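Side-chain contact in envelope glycoprotein E (Human herpesvirus 1, PDB 2GIY), which binds the Fc part of host IgG as a heterodimer with gI and, in epithelial cells, is required with it for cell-to-cell spread of the virus: residues M47-L52 and A129-E134. Sequence-based numbering, arbitrary orientation.
Sequences MDVVWL and ASVNLE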
ATOM      1  N   MET A  47     -12.831  -1.479 -13.613  1.00 13.79           N
ATOM      2  CA  MET A  47     -12.112  -0.721 -12.598  1.00 12.88           C
ATOM      3  C   MET A  47     -12.737   0.648 -12.440  1.00 12.38           C
ATOM      4  O   MET A  47     -13.237   1.225 -13.407  1.00 10.95           O
ATOM      5  CB  MET A  47     -10.629  -0.574 -12.974  1.00 11.74           C
ATOM      6  CG  MET A  47      -9.793   0.147 -11.924  1.00 14.06           C
ATOM      7  SD  MET A  47      -8.019   0.148 -12.276  1.00 15.66           S
ATOM      8  CE  MET A  47      -7.890   1.586 -13.346  1.00 16.23           C
ATOM      9  N   ASP A  48     -12.731   1.154 -11.210  1.00 12.20           N
ATOM     10  CA  ASP A  48     -13.266   2.474 -10.925  1.00 11.47           C
ATOM     11  C   ASP A  48     -12.313   3.206  -9.985  1.00 12.32           C
ATOM     12  O   ASP A  48     -11.953   2.683  -8.931  1.00 13.64           O
ATOM     13  CB  ASP A  48     -14.643   2.374 -10.260  1.00 12.48           C
ATOM     14  CG  ASP A  48     -15.664   1.672 -11.126  1.00 15.64           C
ATOM     15  OD1 ASP A  48     -16.091   2.265 -12.137  1.00 17.18           O
ATOM     16  OD2 ASP A  48     -16.035   0.527 -10.794  1.00 16.95           O
ATOM     17  N   VAL A  49     -11.879   4.398 -10.379  1.00 10.71           N
ATOM     18  CA  VAL A  49     -11.010   5.199  -9.526  1.00 10.56           C
ATOM     19  C   VAL A  49     -11.955   6.262  -8.989  1.00 10.98           C
ATOM     20  O   VAL A  49     -12.436   7.119  -9.729  1.00 10.99           O
ATOM     21  CB  VAL A  49      -9.858   5.837 -10.319  1.00 10.61           C
ATOM     22  CG1 VAL A  49      -9.058   6.774  -9.416  1.00 11.29           C
ATOM     23  CG2 VAL A  49      -8.949   4.737 -10.874  1.00 12.63           C
ATOM     24  N   VAL A  50     -12.224   6.191  -7.693  1.00  9.80           N
ATOM     25  CA  VAL A  50     -13.172   7.096  -7.062  1.00 10.21           C
ATOM     26  C   VAL A  50     -12.560   8.082  -6.090  1.00 11.33           C
ATOM     27  O   VAL A  50     -11.746   7.706  -5.247  1.00 11.76           O
ATOM     28  CB  VAL A  50     -14.252   6.288  -6.288  1.00 10.57           C
ATOM     29  CG1 VAL A  50     -15.217   7.231  -5.586  1.00 12.06           C
ATOM     30  CG2 VAL A  50     -14.999   5.364  -7.239  1.00 12.51           C
ATOM     31  N   TRP A  51     -12.961   9.345  -6.212  1.00 10.54           N
ATOM     32  CA  TRP A  51     -12.500  10.385  -5.305  1.00  9.98           C
ATOM     33  C   TRP A  51     -13.654  10.733  -4.376  1.00 11.49           C
ATOM     34  O   TRP A  51     -14.774  10.978  -4.826  1.00 10.66           O
ATOM     35  CB  TRP A  51     -12.068  11.656  -6.053  1.00 10.78           C
ATOM     36  CG  TRP A  51     -10.675  11.594  -6.592  1.00 12.42           C
ATOM     37  CD1 TRP A  51     -10.303  11.306  -7.875  1.00 13.47           C
ATOM     38  CD2 TRP A  51      -9.461  11.801  -5.857  1.00 12.35           C
ATOM     39  NE1 TRP A  51      -8.934  11.321  -7.983  1.00 12.00           N
ATOM     40  CE2 TRP A  51      -8.392  11.622  -6.761  1.00 13.12           C
ATOM     41  CE3 TRP A  51      -9.175  12.120  -4.522  1.00 12.46           C
ATOM     42  CZ2 TRP A  51      -7.049  11.748  -6.374  1.00 12.45           C
ATOM     43  CZ3 TRP A  51      -7.834  12.245  -4.134  1.00 12.51           C
ATOM     44  CH2 TRP A  51      -6.792  12.060  -5.060  1.00 14.70           C
ATOM     45  N   LEU A  52     -13.373  10.737  -3.080  1.00 10.56           N
ATOM     46  CA  LEU A  52     -14.371  11.072  -2.072  1.00 10.92           C
ATOM     47  C   LEU A  52     -13.852  12.303  -1.338  1.00 11.46           C
ATOM     48  O   LEU A  52     -12.648  12.436  -1.122  1.00 12.37           O
ATOM     49  CB  LEU A  52     -14.546   9.911  -1.089  1.00  9.93           C
ATOM     50  CG  LEU A  52     -14.931   8.568  -1.709  1.00 10.82           C
ATOM     51  CD1 LEU A  52     -14.988   7.501  -0.615  1.00 12.12           C
ATOM     52  CD2 LEU A  52     -16.277   8.691  -2.422  1.00 10.05           C
ATOM     53  N   ALA A 129      -6.767  13.162 -19.138  1.00 26.81           N
ATOM     54  CA  ALA A 129      -6.243  11.806 -19.220  1.00 27.01           C
ATOM     55  C   ALA A 129      -5.479  11.417 -17.955  1.00 26.82           C
ATOM     56  O   ALA A 129      -4.437  10.765 -18.028  1.00 28.03           O
ATOM     57  CB  ALA A 129      -5.337  11.676 -20.439  1.00 29.16           C
ATOM     58  N   SER A 130      -6.009  11.799 -16.796  1.00 24.33           N
ATOM     59  CA  SER A 130      -5.349  11.502 -15.531  1.00 20.73           C
ATOM     60  C   SER A 130      -6.338  11.235 -14.401  1.00 18.86           C
ATOM     61  O   SER A 130      -7.494  11.639 -14.475  1.00 17.33           O
ATOM     62  CB  SER A 130      -4.443  12.675 -15.141  1.00 22.97           C
ATOM     63  OG  SER A 130      -3.911  12.512 -13.838  1.00 23.63           O
ATOM     64  N   VAL A 131      -5.873  10.554 -13.357  1.00 16.97           N
ATOM     65  CA  VAL A 131      -6.724  10.267 -12.207  1.00 15.89           C
ATOM     66  C   VAL A 131      -6.515  11.333 -11.141  1.00 15.60           C
ATOM     67  O   VAL A 131      -7.187  11.333 -10.106  1.00 15.13           O
ATOM     68  CB  VAL A 131      -6.420   8.876 -11.593  1.00 19.07           C
ATOM     69  CG1 VAL A 131      -6.820   7.785 -12.565  1.00 18.35           C
ATOM     70  CG2 VAL A 131      -4.949   8.762 -11.247  1.00 16.80           C
ATOM     71  N   ASN A 132      -5.582  12.246 -11.392  1.00 13.11           N
ATOM     72  CA  ASN A 132      -5.314  13.311 -10.434  1.00 14.58           C
ATOM     73  C   ASN A 132      -6.305  14.455 -10.544  1.00 13.53           C
ATOM     74  O   ASN A 132      -6.886  14.697 -11.600  1.00 12.78           O
ATOM     75  CB  ASN A 132      -3.896  13.852 -10.613  1.00 15.56           C
ATOM     76  CG  ASN A 132      -2.851  12.918 -10.058  1.00 16.58           C
ATOM     77  OD1 ASN A 132      -2.854  12.609  -8.866  1.00 14.40           O
ATOM     78  ND2 ASN A 132      -1.949  12.460 -10.917  1.00 19.56           N
ATOM     79  N   LEU A 133      -6.497  15.151  -9.431  1.00 13.16           N
ATOM     80  CA  LEU A 133      -7.407  16.287  -9.373  1.00 13.65           C
ATOM     81  C   LEU A 133      -6.609  17.577  -9.458  1.00 13.41           C
ATOM     82  O   LEU A 133      -5.537  17.688  -8.864  1.00 13.82           O
ATOM     83  CB  LEU A 133      -8.175  16.290  -8.049  1.00 10.57           C
ATOM     84  CG  LEU A 133      -9.057  15.088  -7.717  1.00 12.51           C
ATOM     85  CD1 LEU A 133      -9.641  15.277  -6.318  1.00 12.65           C
ATOM     86  CD2 LEU A 133     -10.166  14.953  -8.755  1.00 12.82           C
ATOM     87  N   GLU A 134      -7.140  18.553 -10.184  1.00 13.95           N
ATOM     88  CA  GLU A 134      -6.480  19.840 -10.301  1.00 15.89           C
ATOM     89  C   GLU A 134      -7.352  20.924  -9.691  1.00 16.65           C
ATOM     90  O   GLU A 134      -8.563  20.952  -9.909  1.00 16.60           O
ATOM     91  CB  GLU A 134      -6.191  20.176 -11.766  1.00 19.68           C
ATOM     92  CG  GLU A 134      -4.906  19.566 -12.285  1.00 23.20           C
ATOM     93  CD  GLU A 134      -4.509  20.121 -13.636  1.00 25.40           C
ATOM     94  OE1 GLU A 134      -4.706  21.334 -13.858  1.00 26.97           O
ATOM     95  OE2 GLU A 134      -3.991  19.347 -14.468  1.00 27.52           O
TER
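W51 reaches from strand 45-54 to the 129-134 segment, its indole covered on one face by L133 and bonded at its rim to the backbone of V131. From CB the ring is carried off with CG anti to the carbonyl carbon (chi1 -82°), and the second torsion stands its plane roughly perpendicular to that through CA, CB and CG. W51 CG lies 3.8 Å from L133 CD1; W51 CD1 meets L133 CD2, whereas W51 CD2, at the ring fusion, sits 3.5 Å from L133 CD1. Farther round, W51 CE3 touches that same methyl, and W51 CE2 and CZ2 each meet both L133 CG and V131 O. L133 CG stands almost squarely over the five-membered ring of W51, 3.7 Å from its centroid and 10° off the normal, a CH-pi contact. W51 NE1 donates to V131 O at 2.7 Å; the bond is fairly straight (160° at the hydrogen), and the oxygen lies near the ring plane. Together these should restrict rotation of the indole about CB-CG. This is the interior of the Ig V domain that forms the C-terminal part of the gE ectodomain: W51 points across the sandwich toward the segment leading into strand 133-135 of the other sheet, and also packs on C148 and V33. V49 CG1 meets V131 CG1 at 4.0 Å, the valines crossing at about a right angle, with Y100 touching both. S130 OG accepts from N132 N at 3.0 Å, an ST turn round V131. I181 of the second subunit packs on V49 and V131, and OE2 of E182 in that subunit is hydrogen-bonded to both V131 N and S130 OG.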